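Local structure of metallo-beta-lactamase (6K4X) at residues 72-77 / 115-120; 111-116 / 177-182; 184-189 / 254-259. The protein hydrolyses the beta-lactam ring of antibiotics with two zinc ions, as a subclass B3 metallo-beta-lactamase, and is held here with a thiol-carboxylate inhibitor. All blocks are in the same frame, centred on the assembly; numbering follows the deposited sequence. Where two conformers were deposited one is given.

Contact 1. Residues 72-77 / 115-120; sequences HSHEDH and GSLSNF. With ZN (zinc ion), chain B; ZN (zinc ion), chain C; D0U (4-azanyl-2-sulfanyl-benzoic acid), chain E.
Glu75 and Phe120 bring the two backbones closest, with CA atoms 5.4 Å apart, whereas His74 and Leu117 stand 7.7 Å apart; no direct hydrogen bond joins 72-77 to the irregular 115-120. Leu117 bridges the wider gap: its CD2 methyl lies over one face of the His74 imidazole, 4.0 Å from the ring centroid and 19° off the normal, a CH-pi contact. A branched aliphatic suits this place because it covers the ring without competing for either nitrogen: ND1 binds zinc, and NE2 is hydrogen-bonded to Asp111, which probably fixes the ring's rotation. Residues 72-77 spell the HxHxDH signature of the metallo-beta-lactamase fold. His72 NE2 and His74 ND1 hold one zinc together with His150; Asp76 OD2 and His77 NE2 hold the other with His215. The inhibitor thiolate S1 bridges the metals, at 2.3 Å from the first zinc and 2.4 Å from the second, and its carboxylate O2 also reaches the second. Phe120 CB packs on Glu75 CB, and the ring, with CG between N and the carbonyl carbon (chi1 59°), turns its CE1 edge to Ser73 O at 3.5 Å. Glu75 runs extended beyond CG until its carboxylate rests against Ser118 CB, with OE2 3.3 Å away. Three waters supply the polar links: one accepts from Glu75 N and donates to Ser118 O, another accepts from Ser118 N and donates to Glu75 OE2, and a third donates to both Glu75 OE1 and Asn119 O.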
loop_
_atom_site.group_PDB
_atom_site.type_symbol
_atom_site.label_atom_id
_atom_site.label_comp_id
_atom_site.label_asym_id
_atom_site.label_seq_id
_atom_site.Cartn_x
_atom_site.Cartn_y
_atom_site.Cartn_z
ATOM N N HIS A 72 -3.209 -3.268 -3.061
ATOM C CA HIS A 72 -4.376 -3.775 -3.735
ATOM C C HIS A 72 -4.448 -3.256 -5.166
ATOM O O HIS A 72 -3.799 -2.289 -5.559
ATOM C CB HIS A 72 -5.679 -3.506 -2.959
ATOM C CG HIS A 72 -6.160 -2.096 -3.003
ATOM N ND1 HIS A 72 -5.818 -1.170 -2.063
ATOM C CD2 HIS A 72 -6.987 -1.457 -3.870
ATOM C CE1 HIS A 72 -6.430 -0.027 -2.327
ATOM N NE2 HIS A 72 -7.159 -0.151 -3.467
ATOM N N SER A 73 -5.300 -3.939 -5.937
ATOM C CA SER A 73 -5.319 -3.887 -7.393
ATOM C C SER A 73 -6.385 -2.926 -7.918
ATOM O O SER A 73 -7.273 -3.334 -8.675
ATOM C CB SER A 73 -5.527 -5.284 -7.899
ATOM O OG SER A 73 -6.621 -5.920 -7.243
ATOM N N HIS A 74 -6.246 -1.640 -7.543
ATOM C CA HIS A 74 -6.989 -0.564 -8.199
ATOM C C HIS A 74 -5.987 0.368 -8.869
ATOM O O HIS A 74 -4.810 0.394 -8.512
ATOM C CB HIS A 74 -7.849 0.231 -7.216
ATOM C CG HIS A 74 -8.960 -0.576 -6.639
ATOM N ND1 HIS A 74 -9.529 -0.315 -5.429
ATOM C CD2 HIS A 74 -9.632 -1.618 -7.170
ATOM C CE1 HIS A 74 -10.489 -1.192 -5.234
ATOM N NE2 HIS A 74 -10.578 -1.993 -6.274
ATOM N N GLU A 75 -6.470 1.096 -9.867
ATOM C CA GLU A 75 -5.624 1.878 -10.765
ATOM C C GLU A 75 -4.757 2.899 -10.027
ATOM O O GLU A 75 -3.701 3.269 -10.541
ATOM C CB GLU A 75 -6.480 2.549 -11.831
ATOM C CG GLU A 75 -7.341 3.697 -11.316
ATOM C CD GLU A 75 -8.158 4.521 -12.305
ATOM O OE1 GLU A 75 -7.646 4.791 -13.397
ATOM O OE2 GLU A 75 -9.302 4.917 -11.964
ATOM N N ASP A 76 -5.221 3.443 -8.913
ATOM C CA ASP A 76 -4.466 4.469 -8.212
ATOM C C ASP A 76 -3.204 3.921 -7.524
ATOM O O ASP A 76 -2.240 4.671 -7.378
ATOM C CB ASP A 76 -5.343 5.246 -7.238
ATOM C CG ASP A 76 -6.097 4.454 -6.190
ATOM O OD1 ASP A 76 -6.442 3.280 -6.450
ATOM O OD2 ASP A 76 -6.367 5.048 -5.121
ATOM N N HIS A 77 -3.238 2.669 -7.055
ATOM C CA HIS A 77 -2.080 2.088 -6.369
ATOM C C HIS A 77 -1.250 1.217 -7.305
ATOM O O HIS A 77 -0.031 1.056 -7.105
ATOM C CB HIS A 77 -2.533 1.256 -5.171
ATOM C CG HIS A 77 -3.439 2.032 -4.282
ATOM N ND1 HIS A 77 -2.989 3.014 -3.409
ATOM C CD2 HIS A 77 -4.789 2.064 -4.230
ATOM C CE1 HIS A 77 -4.051 3.577 -2.850
ATOM N NE2 HIS A 77 -5.165 3.043 -3.344
ATOM N N GLY A 115 -18.199 -2.091 -11.644
ATOM C CA GLY A 115 -19.165 -1.259 -12.367
ATOM C C GLY A 115 -18.693 0.176 -12.453
ATOM O O GLY A 115 -19.164 0.946 -13.314
ATOM N N SER A 116 -17.768 0.555 -11.566
ATOM C CA SER A 116 -17.353 1.938 -11.429
ATOM C C SER A 116 -15.828 2.079 -11.489
ATOM O O SER A 116 -15.310 3.185 -11.383
ATOM C CB SER A 116 -17.908 2.556 -10.166
ATOM O OG SER A 116 -17.249 2.048 -9.014
ATOM N N LEU A 117 -15.099 0.981 -11.706
ATOM C CA LEU A 117 -13.635 1.023 -11.684
ATOM C C LEU A 117 -13.088 1.240 -13.093
ATOM O O LEU A 117 -13.674 0.755 -14.066
ATOM C CB LEU A 117 -13.066 -0.276 -11.107
ATOM C CG LEU A 117 -13.356 -0.499 -9.628
ATOM C CD1 LEU A 117 -13.174 -1.965 -9.253
ATOM C CD2 LEU A 117 -12.478 0.404 -8.774
ATOM N N SER A 118 -11.936 1.905 -13.170
ATOM C CA SER A 118 -11.235 2.053 -14.428
ATOM C C SER A 118 -10.136 0.997 -14.510
ATOM O O SER A 118 -9.405 0.755 -13.551
ATOM C CB SER A 118 -10.665 3.433 -14.578
ATOM O OG SER A 118 -11.699 4.410 -14.553
ATOM N N ASN A 119 -9.988 0.387 -15.675
ATOM C CA ASN A 119 -8.941 -0.583 -15.908
ATOM C C ASN A 119 -7.574 0.091 -15.901
ATOM O O ASN A 119 -7.462 1.307 -16.040
ATOM C CB ASN A 119 -9.132 -1.304 -17.235
ATOM C CG ASN A 119 -10.436 -2.067 -17.310
ATOM O OD1 ASN A 119 -11.091 -2.351 -16.310
ATOM N ND2 ASN A 119 -10.789 -2.460 -18.518
ATOM N N PHE A 120 -6.534 -0.713 -15.756
ATOM C CA PHE A 120 -5.188 -0.217 -15.756
ATOM C C PHE A 120 -4.293 -1.230 -16.457
ATOM O O PHE A 120 -4.719 -2.333 -16.810
ATOM C CB PHE A 120 -4.754 0.104 -14.322
ATOM C CG PHE A 120 -4.788 -1.066 -13.365
ATOM C CD1 PHE A 120 -5.933 -1.350 -12.637
ATOM C CD2 PHE A 120 -3.676 -1.869 -13.195
ATOM C CE1 PHE A 120 -5.962 -2.421 -11.759
ATOM C CE2 PHE A 120 -3.716 -2.954 -12.337
ATOM C CZ PHE A 120 -4.850 -3.212 -11.606
HETATM ZN ZN ZN B . -8.851 0.874 -3.882
HETATM ZN ZN ZN C . -6.946 4.011 -3.431
HETATM O O2 D0U E . -7.930 3.119 -1.592
HETATM C C7 D0U E . -9.013 3.559 -1.148
HETATM O O1 D0U E . -9.254 3.620 0.092
HETATM C C3 D0U E . -10.091 4.018 -2.064
HETATM C C2 D0U E . -11.161 4.729 -1.455
HETATM C C4 D0U E . -10.088 3.799 -3.453
HETATM S S1 D0U E . -8.881 3.084 -4.425
HETATM C C5 D0U E . -11.203 4.279 -4.177
HETATM C C6 D0U E . -12.265 4.961 -3.580
HETATM N N1 D0U E . -13.324 5.449 -4.335
HETATM C C1 D0U E . -12.219 5.197 -2.235
HETATM O O HOH W 1 -9.179 0.702 -10.774
HETATM O O HOH W 2 -10.905 2.923 -10.531
HETATM O O HOH W 3 -6.914 3.754 -15.527
#

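Contact 2. Residues 111-116 / 177-182; sequences DPQFGS and TAVSAD. With D0U (4-azanyl-2-sulfanyl-benzoic acid), chain E.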
loop_
_atom_site.group_PDB
_atom_site.type_symbol
_atom_site.label_atom_id
_atom_site.label_comp_id
_atom_site.label_asym_id
_atom_site.label_seq_id
_atom_site.Cartn_x
_atom_site.Cartn_y
_atom_site.Cartn_z
ATOM N N ASP A 111 -15.562 -7.326 -6.493
ATOM C CA ASP A 111 -15.116 -6.044 -5.927
ATOM C C ASP A 111 -16.339 -5.172 -5.699
ATOM O O ASP A 111 -17.126 -4.980 -6.618
ATOM C CB ASP A 111 -14.124 -5.392 -6.880
ATOM C CG ASP A 111 -13.408 -4.183 -6.307
ATOM O OD1 ASP A 111 -14.077 -3.272 -5.794
ATOM O OD2 ASP A 111 -12.169 -4.173 -6.401
ATOM N N PRO A 112 -16.557 -4.621 -4.487
ATOM C CA PRO A 112 -17.711 -3.751 -4.268
ATOM C C PRO A 112 -17.810 -2.586 -5.261
ATOM O O PRO A 112 -18.914 -2.134 -5.543
ATOM C CB PRO A 112 -17.489 -3.229 -2.848
ATOM C CG PRO A 112 -16.722 -4.354 -2.167
ATOM C CD PRO A 112 -15.802 -4.872 -3.249
ATOM N N GLN A 113 -16.677 -2.100 -5.783
ATOM C CA GLN A 113 -16.691 -1.021 -6.754
ATOM C C GLN A 113 -16.914 -1.497 -8.190
ATOM O O GLN A 113 -16.972 -0.657 -9.098
ATOM C CB GLN A 113 -15.404 -0.205 -6.654
ATOM C CG GLN A 113 -15.303 0.602 -5.378
ATOM C CD GLN A 113 -14.041 1.426 -5.378
ATOM O OE1 GLN A 113 -13.978 2.489 -5.996
ATOM N NE2 GLN A 113 -12.986 0.937 -4.748
ATOM N N PHE A 114 -17.032 -2.796 -8.437
ATOM C CA PHE A 114 -17.220 -3.284 -9.792
ATOM C C PHE A 114 -18.430 -2.601 -10.435
ATOM O O PHE A 114 -19.534 -2.539 -9.857
ATOM C CB PHE A 114 -17.444 -4.793 -9.791
ATOM C CG PHE A 114 -17.542 -5.396 -11.165
ATOM C CD1 PHE A 114 -16.393 -5.707 -11.878
ATOM C CD2 PHE A 114 -18.773 -5.662 -11.734
ATOM C CE1 PHE A 114 -16.480 -6.291 -13.136
ATOM C CE2 PHE A 114 -18.850 -6.211 -13.006
ATOM C CZ PHE A 114 -17.708 -6.533 -13.701
ATOM N N GLY A 115 -18.199 -2.091 -11.644
ATOM C CA GLY A 115 -19.165 -1.259 -12.367
ATOM C C GLY A 115 -18.693 0.176 -12.453
ATOM O O GLY A 115 -19.164 0.946 -13.314
ATOM N N SER A 116 -17.768 0.555 -11.566
ATOM C CA SER A 116 -17.353 1.938 -11.429
ATOM C C SER A 116 -15.828 2.079 -11.489
ATOM O O SER A 116 -15.310 3.185 -11.383
ATOM C CB SER A 116 -17.908 2.556 -10.166
ATOM O OG SER A 116 -17.249 2.048 -9.014
ATOM N N THR A 177 -11.237 0.589 3.310
ATOM C CA THR A 177 -12.409 1.417 3.108
ATOM C C THR A 177 -13.538 0.645 2.421
ATOM O O THR A 177 -13.381 0.055 1.345
ATOM C CB THR A 177 -12.021 2.637 2.282
ATOM O OG1 THR A 177 -11.373 2.165 1.100
ATOM C CG2 THR A 177 -11.132 3.585 3.054
ATOM N N ALA A 178 -14.726 0.767 2.997
ATOM C CA ALA A 178 -15.981 0.283 2.423
ATOM C C ALA A 178 -16.506 1.351 1.466
ATOM O O ALA A 178 -16.962 2.447 1.870
ATOM C CB ALA A 178 -16.982 0.003 3.517
ATOM N N VAL A 179 -16.340 1.094 0.171
ATOM C CA VAL A 179 -16.784 2.011 -0.906
ATOM C C VAL A 179 -17.310 1.120 -2.025
ATOM O O VAL A 179 -16.867 0.005 -2.200
ATOM C CB VAL A 179 -15.630 2.921 -1.365
ATOM C CG1 VAL A 179 -14.403 2.114 -1.723
ATOM C CG2 VAL A 179 -15.945 3.861 -2.523
ATOM N N SER A 180 -18.309 1.588 -2.764
ATOM C CA SER A 180 -18.908 0.704 -3.753
ATOM C C SER A 180 -19.515 1.491 -4.902
ATOM O O SER A 180 -19.709 2.691 -4.830
ATOM C CB SER A 180 -19.963 -0.158 -3.131
ATOM O OG SER A 180 -21.160 0.587 -2.881
ATOM N N ALA A 181 -19.885 0.733 -5.931
ATOM C CA ALA A 181 -20.792 1.215 -6.964
ATOM C C ALA A 181 -22.171 1.477 -6.344
ATOM O O ALA A 181 -22.532 0.915 -5.320
ATOM C CB ALA A 181 -20.911 0.190 -8.073
ATOM N N ASP A 182 -22.972 2.287 -7.038
ATOM C CA ASP A 182 -24.316 2.635 -6.601
ATOM C C ASP A 182 -25.190 1.381 -6.463
ATOM O O ASP A 182 -26.119 1.369 -5.646
ATOM C CB ASP A 182 -24.962 3.629 -7.573
ATOM C CG ASP A 182 -24.419 5.038 -7.422
ATOM O OD1 ASP A 182 -23.771 5.310 -6.398
ATOM O OD2 ASP A 182 -24.650 5.866 -8.331
HETATM O O2 D0U E . -7.930 3.119 -1.592
HETATM C C7 D0U E . -9.013 3.559 -1.148
HETATM O O1 D0U E . -9.254 3.620 0.092
HETATM C C3 D0U E . -10.091 4.018 -2.064
HETATM C C2 D0U E . -11.161 4.729 -1.455
HETATM C C4 D0U E . -10.088 3.799 -3.453
HETATM S S1 D0U E . -8.881 3.084 -4.425
HETATM C C5 D0U E . -11.203 4.279 -4.177
HETATM C C6 D0U E . -12.265 4.961 -3.580
HETATM N N1 D0U E . -13.324 5.449 -4.335
HETATM C C1 D0U E . -12.219 5.197 -2.235
#
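A single backbone hydrogen bond ties 111-116 to 177-182: Ala181 N donates to Pro112 O over 3.1 Å, nearly straight at 163° but tilted from the carbonyl plane. Further hydrogen bonds shape the first segment. Asp111 OD1 accepts from Gln113 N in an Asx turn, and Gln113 O takes both the N and the OG of Ser116. Gly115, between them, suits its positive phi of 110°, where a CB would press on the preceding carbonyl. Van der Waals contacts add to the bond between the segments. Pro112 CB meets Val179 O at 3.4 Å, and the small Ala181 fits its CB against Phe114 O at 3.5 Å. Gln113 crosses Val179 obliquely, its amide NE2 3.5 Å from the CG1 methyl. Toward the ligand, Val179 CG2 approaches the amino N1 at 3.6 Å. Thr177 OG1, placed between N and the carbonyl carbon (chi1 53°), donates to O1 of the inhibitor (D0U) carboxylate, with Thr177 OG1 and D0U O1 2.8 Å apart. The two loops thus line part of the inhibitor pocket. The first follows helix 99-104 and the second follows strand 166-173; Pro112 leans on Val192 of helix 190-205, while Val179 touches Arg252 of helix 241-260.

Contact 3. Residues 184-189 / 254-259; sequences YRFSDH and ETRLAS
Tyr184 carries its carbonyl O to the in-plane edge of the Arg256 guanidinium, 2.8 Å from NH2, although the angle is too poor for a hydrogen bond. Next, Arg185 points its CB away from the helix and forms a salt bridge through NH2 with Asp188 OD1, which probably steadies the short 3-10 turn 186-188. Phe186 makes the central contact: the edge of its ring meets the guanidinium face, CD2 lying 3.6 Å from Arg256 CZ, with the two planes 89° apart. Arg256 reaches this position because its chain bends about CB-CG (chi2 58°) after leaving with CG anti to N. Phe186 CB packs on Leu257 CD2 at 4.0 Å. That same methyl comes within 3.4 Å of Ser187 OG, and a water donates both to this hydroxyl and to Leu257 O. His189 ND1 closes the segment with a bond back to Arg185 O. The ring edge thus packs on the guanidinium face, while bonds from NE to Glu260 and from NH2 to Ser180 OG probably hold that group in orientation. Turn and helix 241-260 are joined by the packing of Phe186 on Arg256 and Leu257, by the hydrogen bonds of Phe186 N and Ser187 OG to Glu260, and by the water.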
loop_
_atom_site.group_PDB
_atom_site.type_symbol
_atom_site.label_atom_id
_atom_site.label_comp_id
_atom_site.label_asym_id
_atom_site.label_seq_id
_atom_site.Cartn_x
_atom_site.Cartn_y
_atom_site.Cartn_z
ATOM N N TYR A 184 -24.453 -1.584 -5.358
ATOM C CA TYR A 184 -23.950 -2.582 -4.409
ATOM C C TYR A 184 -24.427 -2.310 -2.982
ATOM O O TYR A 184 -24.332 -1.171 -2.495
ATOM C CB TYR A 184 -22.431 -2.542 -4.412
ATOM C CG TYR A 184 -21.745 -3.644 -3.656
ATOM C CD1 TYR A 184 -21.435 -4.820 -4.294
ATOM C CD2 TYR A 184 -21.354 -3.479 -2.342
ATOM C CE1 TYR A 184 -20.766 -5.835 -3.636
ATOM C CE2 TYR A 184 -20.656 -4.467 -1.685
ATOM C CZ TYR A 184 -20.364 -5.651 -2.329
ATOM O OH TYR A 184 -19.667 -6.627 -1.653
ATOM N N ARG A 185 -24.886 -3.365 -2.313
ATOM C CA ARG A 185 -25.318 -3.288 -0.929
ATOM C C ARG A 185 -24.392 -4.144 -0.069
ATOM O O ARG A 185 -24.396 -5.387 -0.175
ATOM C CB ARG A 185 -26.780 -3.740 -0.843
ATOM C CG ARG A 185 -27.384 -3.587 0.538
ATOM C CD ARG A 185 -28.887 -3.757 0.520
ATOM N NE ARG A 185 -29.504 -3.266 1.751
ATOM C CZ ARG A 185 -29.848 -3.994 2.799
ATOM N NH1 ARG A 185 -30.291 -3.380 3.877
ATOM N NH2 ARG A 185 -29.704 -5.309 2.795
ATOM N N PHE A 186 -23.638 -3.506 0.829
ATOM C CA PHE A 186 -22.720 -4.256 1.670
ATOM C C PHE A 186 -23.494 -5.248 2.535
ATOM O O PHE A 186 -22.990 -6.349 2.791
ATOM C CB PHE A 186 -21.905 -3.333 2.577
ATOM C CG PHE A 186 -20.688 -2.785 1.893
ATOM C CD1 PHE A 186 -19.487 -3.476 1.930
ATOM C CD2 PHE A 186 -20.750 -1.598 1.172
ATOM C CE1 PHE A 186 -18.380 -3.013 1.238
ATOM C CE2 PHE A 186 -19.624 -1.114 0.525
ATOM C CZ PHE A 186 -18.444 -1.823 0.551
ATOM N N SER A 187 -24.681 -4.852 2.992
ATOM C CA SER A 187 -25.479 -5.672 3.870
ATOM C C SER A 187 -25.896 -6.987 3.197
ATOM O O SER A 187 -26.379 -7.893 3.888
ATOM C CB SER A 187 -26.681 -4.907 4.358
ATOM O OG SER A 187 -26.317 -3.776 5.131
ATOM N N ASP A 188 -25.791 -7.090 1.880
ATOM C CA ASP A 188 -26.135 -8.304 1.162
ATOM C C ASP A 188 -24.909 -9.205 0.981
ATOM O O ASP A 188 -25.070 -10.309 0.451
ATOM C CB ASP A 188 -26.726 -7.985 -0.209
ATOM C CG ASP A 188 -28.101 -7.355 -0.211
ATOM O OD1 ASP A 188 -28.679 -7.206 0.864
ATOM O OD2 ASP A 188 -28.546 -7.015 -1.327
ATOM N N HIS A 189 -23.719 -8.764 1.397
ATOM C CA HIS A 189 -22.449 -9.419 1.063
ATOM C C HIS A 189 -21.685 -9.748 2.336
ATOM O O HIS A 189 -20.744 -9.054 2.714
ATOM C CB HIS A 189 -21.627 -8.540 0.116
ATOM C CG HIS A 189 -22.239 -8.451 -1.232
ATOM N ND1 HIS A 189 -23.153 -7.463 -1.581
ATOM C CD2 HIS A 189 -22.183 -9.305 -2.275
ATOM C CE1 HIS A 189 -23.545 -7.684 -2.835
ATOM N NE2 HIS A 189 -22.963 -8.790 -3.281
ATOM N N GLU A 254 -19.402 1.058 9.565
ATOM C CA GLU A 254 -20.593 1.147 10.390
ATOM C C GLU A 254 -21.525 2.241 9.880
ATOM O O GLU A 254 -22.744 2.069 9.853
ATOM C CB GLU A 254 -20.234 1.356 11.857
ATOM C CG GLU A 254 -19.650 0.090 12.487
ATOM C CD GLU A 254 -20.496 -1.183 12.345
ATOM O OE1 GLU A 254 -21.759 -1.094 12.275
ATOM O OE2 GLU A 254 -19.939 -2.291 12.274
ATOM N N THR A 255 -20.960 3.362 9.457
ATOM C CA THR A 255 -21.776 4.419 8.874
ATOM C C THR A 255 -22.509 3.890 7.638
ATOM O O THR A 255 -23.691 4.178 7.404
ATOM C CB THR A 255 -20.917 5.648 8.538
ATOM O OG1 THR A 255 -20.437 6.253 9.742
ATOM C CG2 THR A 255 -21.702 6.713 7.804
ATOM N N ARG A 256 -21.794 3.157 6.792
ATOM C CA ARG A 256 -22.372 2.604 5.553
ATOM C C ARG A 256 -23.498 1.616 5.862
ATOM O O ARG A 256 -24.594 1.719 5.292
ATOM C CB ARG A 256 -21.278 1.946 4.725
ATOM C CG ARG A 256 -21.787 1.237 3.475
ATOM C CD ARG A 256 -22.557 2.161 2.526
ATOM N NE ARG A 256 -23.072 1.416 1.380
ATOM C CZ ARG A 256 -22.507 1.340 0.183
ATOM N NH1 ARG A 256 -21.363 1.957 -0.070
ATOM N NH2 ARG A 256 -23.085 0.607 -0.751
ATOM N N LEU A 257 -23.272 0.688 6.789
ATOM C CA LEU A 257 -24.287 -0.323 7.077
ATOM C C LEU A 257 -25.533 0.388 7.627
ATOM O O LEU A 257 -26.672 0.014 7.316
ATOM C CB LEU A 257 -23.773 -1.372 8.068
ATOM C CG LEU A 257 -22.689 -2.291 7.517
ATOM C CD1 LEU A 257 -22.165 -3.216 8.602
ATOM C CD2 LEU A 257 -23.152 -3.086 6.317
ATOM N N ALA A 258 -25.343 1.400 8.472
ATOM C CA ALA A 258 -26.504 2.166 9.000
ATOM C C ALA A 258 -27.270 2.814 7.843
ATOM O O ALA A 258 -28.517 2.825 7.850
ATOM C CB ALA A 258 -26.041 3.183 10.012
ATOM N N SER A 259 -26.567 3.350 6.860
ATOM C CA SER A 259 -27.169 4.063 5.720
ATOM C C SER A 259 -27.994 3.100 4.854
ATOM O O SER A 259 -28.860 3.531 4.112
ATOM C CB SER A 259 -26.117 4.762 4.873
ATOM O OG SER A 259 -25.297 5.642 5.640
HETATM O O HOH W 4 -27.539 -2.667 7.188
#

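How the contacts relate
From the zinc site outward, the three contacts form a row. Contacts 1 and 2 have centres 10 Å apart, share Gly115 and Ser116, and both touch the inhibitor: contact 1 supplies four zinc ligands, contact 2 part of the pocket wall (Gln113, Thr177, Val179). They meet at the bond between His74 NE2 and Asp111 OD2, 2.7 Å long, which makes the Asx-turn aspartate a second-shell partner of a zinc ligand. Contact 3 lies 11 Å from contact 2, centre to centre, joined by the bond from Arg256 NH2 to Ser180 OG at 2.9 Å and by Pro112 CB packing on Tyr184 CE2. Contacts 1 and 3 do not touch, their nearest atoms being about 8 Å apart, so contact 2 bridges them.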